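Local coordinates for protein VESB protease (Vibrio cholerae, PDB 4LK4) that probably cleaves peptide bonds in other proteins as a secreted, trypsin-like serine endopeptidase with an additional immunoglobulin-like domain, at residues S94-P97 with S98-L101; D239-T242 with K243-Q247; H321-Q324 with Y325-F329. The protein carries 1 engineered substitution. One frame throughout, in Å; residues are numbered along the deposited sequence.

Three local contacts between neighbours in sequence tie together, in turn, a loop, a helix end and the start of a strand. Contact 1 folds a surface loop of the trypsin-like part, contact 2 finishes its helix 238-243, and contact 3 leads into a strand of the immunoglobulin-like part. Contact 1 probably borders the substrate cleft, because Tyr-95 and Leu-100 touch His-56, the histidine of the trypsin-family TAAHC motif. The centres of contacts 1 and 2 are about 20 Å apart, yet His-92 joins them: it is hydrogen-bonded to Ser-94 and its ring stacks on Trp-240. Contact 3 lies about 18 Å from contact 1 and about 26 Å from contact 2, centre to centre.

Contact 1 (S94-P97 with S98-L101); sequences SYSP and SNLL
Ser-96 and Asn-99 face each other across a tight loop, and their side chains close it. In both residues the first torsion sets the polar group between the backbone N and the carbonyl carbon (chi1 54° in Ser-96, 57° in Asn-99). From there Ser-96 OG donates to Asn-99 OD1 at 2.7 Å, arriving in the plane of the amide carbonyl. The same OD1 accepts a second, weak bond of 3.4 Å from Leu-101 N, so one side-chain oxygen faces both the hydroxyl before the turn and, more loosely, the N-H after it. There is also a long backbone bond, Ser-96 N to Leu-101 O at 3.3 Å, and Tyr-95 CA makes a CH...O contact with that same carbonyl oxygen at 3.4 Å. Leu-100, just before Leu-101, has left-handed helical backbone angles, consistent with the chain doubling back here.

Tyr-95 and Leu-100 run side by side and point the same way. The leucine brings one methyl, CD2, to the edge of the phenol, near the ring plane, 3.8 Å from Tyr-95 CE1 and 3.6 Å from Tyr-95 OH. The phenol oxygen has its polar partner elsewhere, a hydrogen bond to Asp-59.

The loop connects strand 82-91 to strand 105-109 of the six-stranded barrel. Both Tyr-95 and Leu-100 touch His-56, which belongs to the TAAHC motif of trypsin-like proteases, and Leu-100 also meets Trp-217, a placement consistent with a wall of the substrate cleft; Leu-101 touches Thr-183.

Contact 2 (D239-T242 with K243-Q247); sequences DWIT and KHTNQ
The last turn of the helix that closes the trypsin-like fold, helix 238-243, is where Trp-240 and His-244 meet, and His-244 is the first residue to leave helical backbone angles. Its imidazole turns back on the helix. His-244 ND1 donates to Trp-240 O at 2.9 Å, with the oxygen close to the plane of the imidazole. His-244 N reaches the same oxygen at 3.1 Å from the opposite face of the carbonyl, in a bent bond (135°), and leans weakly toward Ile-241 O as well. The ND1 bond fixes the rotation of the ring and calls for a proton on ND1. With CG anti to the backbone N (chi1 -178°), the Trp-240 indole comes over one face of this imidazole; the five-membered ring centroids of Trp-240 and His-244 are 4.2 Å apart and the planes are inclined by 33°. Lys-243 CG lies over the opposite face, near the rim, so both faces of the imidazole have a neighbour.

One residue on, another side chain turns back to a helix carbonyl four residues earlier. Thr-245 OG1 donates to Ile-241 O at 2.8 Å from above the carbonyl plane. A weak bond from Thr-245 N to Thr-242 O, 3.3 Å long, also spans the helix end.

The helix packs against the barrel. Trp-240, His-244 and Thr-245 rest on Ile-106 of strand 105-109, and Ile-241 and Thr-245 on Leu-46 of strand 39-46; the indole also stacks with His-92. Lys-243 NZ reaches Thr-343 of strand 338-349, so the helix also faces the second domain.

Contact 3 (H321-Q324 with Y325-F329); sequences HYRQ and YQYDF
Arg-323 and Tyr-325 carry a cation-pi stack at the start of strand 324-335. The guanidinium lies nearly flat on the phenol, with planes 25° apart, and Arg-323 CZ sits 4.1 Å from the centroid of the Tyr-325 ring, close to the ring normal. A bend at chi3 (-143°) helps to lay the group down, and the aliphatic part follows it: Arg-323 CG comes within 3.8 Å of Tyr-325 CE1.

Hydrogen bonding holds the far end of the same ring. His-321 N donates to Tyr-325 OH at 3.2 Å, nearly straight at 158°, and Gln-320 N adds a weak bond to that oxygen. The loop thereby curls round the phenol, whose face is met by one of its residues and whose hydroxyl is met by another.

A polar approach without a hydrogen bond involves Tyr-327. Its OH comes to the edge of the Arg-323 guanidinium, 3.4 Å from Arg-323 NH2 but at a poor angle. The guanidinium and the Tyr-327 ring are nearly perpendicular.

Chemically, the buried Tyr-325 spends its pi face on a cation and its oxygen on backbone N-H groups, while packing against Val-317 and Ala-319 of strand 310-319. Asp-291, a long and weak ion pair, probably offsets part of the charge of Arg-323, leaving the phenol to meet a cation on its face and N-H donors at its hydroxyl.

Contact 1 (S94-P97 with S98-L101)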
# COMPACT_ATOMS: atom_id res chain seq x y z
N SER A 94 -5.07 -8.42 5.31
CA SER A 94 -4.33 -9.27 6.25
C SER A 94 -3.13 -8.54 6.91
O SER A 94 -2.36 -9.15 7.65
CB SER A 94 -3.87 -10.57 5.56
OG SER A 94 -5.02 -11.30 5.09
N TYR A 95 -2.99 -7.25 6.67
CA TYR A 95 -2.00 -6.45 7.41
C TYR A 95 -2.27 -6.61 8.88
O TYR A 95 -3.42 -6.51 9.32
CB TYR A 95 -2.08 -4.98 7.03
CG TYR A 95 -1.35 -4.05 7.97
CD1 TYR A 95 0.03 -4.14 8.14
CD2 TYR A 95 -2.04 -3.09 8.68
CE1 TYR A 95 0.70 -3.27 8.99
CE2 TYR A 95 -1.40 -2.24 9.53
CZ TYR A 95 -0.03 -2.33 9.69
OH TYR A 95 0.56 -1.47 10.57
N SER A 96 -1.23 -6.92 9.63
CA SER A 96 -1.31 -6.96 11.09
C SER A 96 -0.25 -6.00 11.62
O SER A 96 0.94 -6.19 11.35
CB SER A 96 -1.06 -8.38 11.64
OG SER A 96 0.18 -8.93 11.18
N PRO A 97 -0.67 -4.98 12.35
CA PRO A 97 0.28 -4.02 12.88
C PRO A 97 1.18 -4.57 13.98
O PRO A 97 2.19 -3.97 14.25
CB PRO A 97 -0.62 -2.92 13.45
CG PRO A 97 -1.88 -3.61 13.81
CD PRO A 97 -2.03 -4.79 12.89
N SER A 98 0.85 -5.68 14.63
CA SER A 98 1.70 -6.12 15.75
C SER A 98 3.09 -6.51 15.24
O SER A 98 4.09 -6.01 15.76
CB SER A 98 1.07 -7.26 16.57
OG SER A 98 0.32 -8.10 15.74
N ASN A 99 3.15 -7.35 14.21
CA ASN A 99 4.42 -7.80 13.64
C ASN A 99 4.61 -7.38 12.18
O ASN A 99 5.51 -7.87 11.49
CB ASN A 99 4.54 -9.31 13.79
CG ASN A 99 3.38 -10.05 13.13
OD1 ASN A 99 2.59 -9.50 12.33
ND2 ASN A 99 3.26 -11.33 13.48
N LEU A 100 3.77 -6.47 11.73
CA LEU A 100 3.85 -5.87 10.41
C LEU A 100 3.95 -6.85 9.23
O LEU A 100 4.58 -6.52 8.23
CB LEU A 100 5.02 -4.90 10.36
CG LEU A 100 5.04 -3.69 11.30
CD1 LEU A 100 6.27 -2.85 10.99
CD2 LEU A 100 3.80 -2.86 11.12
N LEU A 101 3.31 -8.00 9.32
CA LEU A 101 3.14 -8.81 8.11
C LEU A 101 2.13 -8.18 7.14
O LEU A 101 1.19 -7.50 7.53
CB LEU A 101 2.72 -10.25 8.42
CG LEU A 101 3.61 -11.07 9.36
CD1 LEU A 101 3.03 -12.47 9.52
CD2 LEU A 101 5.06 -11.16 8.90

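Contact 2 (D239-T242 with K243-Q247)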
# COMPACT_ATOMS: atom_id res chain seq x y z
N ASP A 239 -0.16 -9.73 -7.65
CA ASP A 239 -1.60 -9.84 -7.85
C ASP A 239 -2.36 -8.91 -6.95
O ASP A 239 -3.38 -8.33 -7.37
CB ASP A 239 -2.10 -11.28 -7.62
CG ASP A 239 -1.62 -12.24 -8.68
OD1 ASP A 239 -1.06 -11.81 -9.71
OD2 ASP A 239 -1.78 -13.45 -8.47
N TRP A 240 -1.91 -8.78 -5.70
CA TRP A 240 -2.64 -7.90 -4.79
C TRP A 240 -2.56 -6.47 -5.30
O TRP A 240 -3.54 -5.72 -5.28
CB TRP A 240 -2.11 -8.04 -3.36
CG TRP A 240 -2.86 -7.18 -2.41
CD1 TRP A 240 -3.98 -7.52 -1.72
CD2 TRP A 240 -2.57 -5.82 -2.09
NE1 TRP A 240 -4.41 -6.45 -0.96
CE2 TRP A 240 -3.56 -5.39 -1.18
CE3 TRP A 240 -1.58 -4.90 -2.49
CZ2 TRP A 240 -3.59 -4.10 -0.66
CZ3 TRP A 240 -1.62 -3.63 -1.98
CH2 TRP A 240 -2.63 -3.24 -1.08
N ILE A 241 -1.39 -6.11 -5.82
CA ILE A 241 -1.15 -4.77 -6.35
C ILE A 241 -2.01 -4.52 -7.58
O ILE A 241 -2.62 -3.49 -7.71
CB ILE A 241 0.33 -4.55 -6.70
CG1 ILE A 241 1.15 -4.54 -5.41
CG2 ILE A 241 0.54 -3.22 -7.44
CD1 ILE A 241 2.61 -4.81 -5.60
N THR A 242 -2.02 -5.49 -8.48
CA THR A 242 -2.82 -5.40 -9.69
C THR A 242 -4.28 -5.20 -9.34
O THR A 242 -4.94 -4.36 -9.92
CB THR A 242 -2.65 -6.67 -10.51
OG1 THR A 242 -1.29 -6.75 -10.91
CG2 THR A 242 -3.59 -6.69 -11.73
N LYS A 243 -4.75 -5.95 -8.36
CA LYS A 243 -6.14 -5.87 -7.93
C LYS A 243 -6.50 -4.50 -7.37
O LYS A 243 -7.63 -4.05 -7.54
CB LYS A 243 -6.46 -6.97 -6.91
CG LYS A 243 -7.72 -6.69 -6.10
CD LYS A 243 -8.16 -7.84 -5.19
CE LYS A 243 -9.21 -7.34 -4.22
NZ LYS A 243 -9.91 -8.43 -3.51
N HIS A 244 -5.54 -3.80 -6.74
CA HIS A 244 -5.83 -2.50 -6.16
C HIS A 244 -5.31 -1.30 -6.96
O HIS A 244 -5.31 -0.19 -6.46
CB HIS A 244 -5.36 -2.47 -4.72
CG HIS A 244 -6.13 -3.41 -3.85
ND1 HIS A 244 -5.74 -4.72 -3.66
CD2 HIS A 244 -7.28 -3.25 -3.14
CE1 HIS A 244 -6.64 -5.34 -2.90
NE2 HIS A 244 -7.57 -4.46 -2.56
N THR A 245 -4.92 -1.53 -8.22
CA THR A 245 -4.54 -0.44 -9.13
C THR A 245 -5.31 -0.62 -10.43
O THR A 245 -4.80 -0.38 -11.53
CB THR A 245 -3.04 -0.49 -9.43
OG1 THR A 245 -2.69 -1.79 -9.95
CG2 THR A 245 -2.20 -0.20 -8.16
N ASN A 246 -6.57 -1.03 -10.29
CA ASN A 246 -7.38 -1.54 -11.39
C ASN A 246 -8.51 -0.57 -11.77
O ASN A 246 -9.50 -0.97 -12.39
CB ASN A 246 -7.94 -2.89 -10.93
CG ASN A 246 -8.20 -3.84 -12.08
OD1 ASN A 246 -7.88 -3.57 -13.23
ND2 ASN A 246 -8.82 -4.97 -11.75
N GLN A 247 -8.38 0.69 -11.39
CA GLN A 247 -9.35 1.74 -11.78
C GLN A 247 -10.79 1.49 -11.33
O GLN A 247 -11.76 1.97 -11.94
CB GLN A 247 -9.28 2.00 -13.29
CG GLN A 247 -7.88 2.32 -13.78
CD GLN A 247 -7.84 2.47 -15.28
OE1 GLN A 247 -7.84 3.59 -15.80
NE2 GLN A 247 -7.83 1.34 -16.00

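Contact 3 (H321-Q324 with Y325-F329)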
# COMPACT_ATOMS: atom_id res chain seq x y z
N HIS A 321 -23.41 -8.92 21.17
CA HIS A 321 -22.44 -9.51 22.11
C HIS A 321 -21.24 -8.60 22.29
O HIS A 321 -21.05 -7.63 21.56
CB HIS A 321 -21.93 -10.85 21.59
CG HIS A 321 -23.00 -11.84 21.31
ND1 HIS A 321 -23.59 -11.98 20.07
CD2 HIS A 321 -23.60 -12.75 22.12
CE1 HIS A 321 -24.50 -12.93 20.13
NE2 HIS A 321 -24.53 -13.41 21.36
N TYR A 322 -20.41 -8.99 23.25
CA TYR A 322 -19.20 -8.27 23.60
C TYR A 322 -17.99 -8.91 22.94
O TYR A 322 -17.45 -9.89 23.44
CB TYR A 322 -19.02 -8.27 25.13
CG TYR A 322 -20.05 -7.43 25.86
CD1 TYR A 322 -20.25 -6.10 25.50
CD2 TYR A 322 -20.78 -7.95 26.92
CE1 TYR A 322 -21.16 -5.31 26.16
CE2 TYR A 322 -21.71 -7.16 27.59
CZ TYR A 322 -21.89 -5.84 27.20
OH TYR A 322 -22.79 -5.03 27.82
N ARG A 323 -17.57 -8.33 21.82
CA ARG A 323 -16.47 -8.89 21.04
C ARG A 323 -16.05 -7.97 19.90
O ARG A 323 -16.60 -6.89 19.71
CB ARG A 323 -16.86 -10.28 20.49
CG ARG A 323 -18.15 -10.32 19.67
CD ARG A 323 -18.49 -11.75 19.27
NE ARG A 323 -19.07 -11.86 17.93
CZ ARG A 323 -18.41 -11.66 16.78
NH1 ARG A 323 -17.13 -11.29 16.78
NH2 ARG A 323 -19.03 -11.81 15.61
N GLN A 324 -15.03 -8.40 19.15
CA GLN A 324 -14.62 -7.71 17.95
C GLN A 324 -15.39 -8.20 16.75
O GLN A 324 -15.44 -9.40 16.50
CB GLN A 324 -13.16 -7.97 17.69
CG GLN A 324 -12.27 -7.69 18.87
CD GLN A 324 -10.83 -7.46 18.43
OE1 GLN A 324 -10.55 -6.57 17.61
NE2 GLN A 324 -9.92 -8.27 18.97
N TYR A 325 -15.96 -7.28 16.00
CA TYR A 325 -16.63 -7.62 14.77
C TYR A 325 -15.75 -7.16 13.63
O TYR A 325 -15.29 -6.03 13.60
CB TYR A 325 -18.00 -6.92 14.68
CG TYR A 325 -19.01 -7.42 15.69
CD1 TYR A 325 -18.96 -7.01 17.02
CD2 TYR A 325 -20.03 -8.29 15.30
CE1 TYR A 325 -19.90 -7.47 17.94
CE2 TYR A 325 -20.98 -8.74 16.22
CZ TYR A 325 -20.90 -8.33 17.53
OH TYR A 325 -21.82 -8.78 18.43
N GLN A 326 -15.50 -8.07 12.69
CA GLN A 326 -14.76 -7.75 11.49
C GLN A 326 -15.30 -8.55 10.34
O GLN A 326 -15.02 -9.74 10.22
CB GLN A 326 -13.28 -8.06 11.66
CG GLN A 326 -12.43 -7.50 10.53
CD GLN A 326 -10.97 -7.84 10.69
OE1 GLN A 326 -10.18 -7.01 11.15
NE2 GLN A 326 -10.61 -9.06 10.35
N TYR A 327 -16.08 -7.88 9.49
CA TYR A 327 -16.68 -8.55 8.34
C TYR A 327 -16.18 -7.99 7.02
O TYR A 327 -16.27 -6.80 6.78
CB TYR A 327 -18.21 -8.46 8.37
CG TYR A 327 -18.85 -9.09 9.56
CD1 TYR A 327 -18.58 -10.41 9.91
CD2 TYR A 327 -19.77 -8.40 10.33
CE1 TYR A 327 -19.21 -11.01 11.00
CE2 TYR A 327 -20.39 -8.98 11.42
CZ TYR A 327 -20.10 -10.28 11.76
OH TYR A 327 -20.72 -10.86 12.85
N ASP A 328 -15.71 -8.90 6.17
CA ASP A 328 -15.24 -8.59 4.84
C ASP A 328 -16.22 -9.05 3.79
O ASP A 328 -16.69 -10.18 3.82
CB ASP A 328 -13.91 -9.31 4.62
CG ASP A 328 -12.81 -8.75 5.51
OD1 ASP A 328 -13.07 -7.69 6.14
OD2 ASP A 328 -11.71 -9.32 5.59
N PHE A 329 -16.54 -8.17 2.87
CA PHE A 329 -17.42 -8.52 1.77
C PHE A 329 -16.86 -7.98 0.45
O PHE A 329 -16.12 -7.00 0.42
CB PHE A 329 -18.83 -7.98 2.01
CG PHE A 329 -18.87 -6.51 2.24
CD1 PHE A 329 -18.66 -5.99 3.50
CD2 PHE A 329 -19.09 -5.64 1.19
CE1 PHE A 329 -18.67 -4.63 3.71
CE2 PHE A 329 -19.11 -4.28 1.39
CZ PHE A 329 -18.89 -3.77 2.66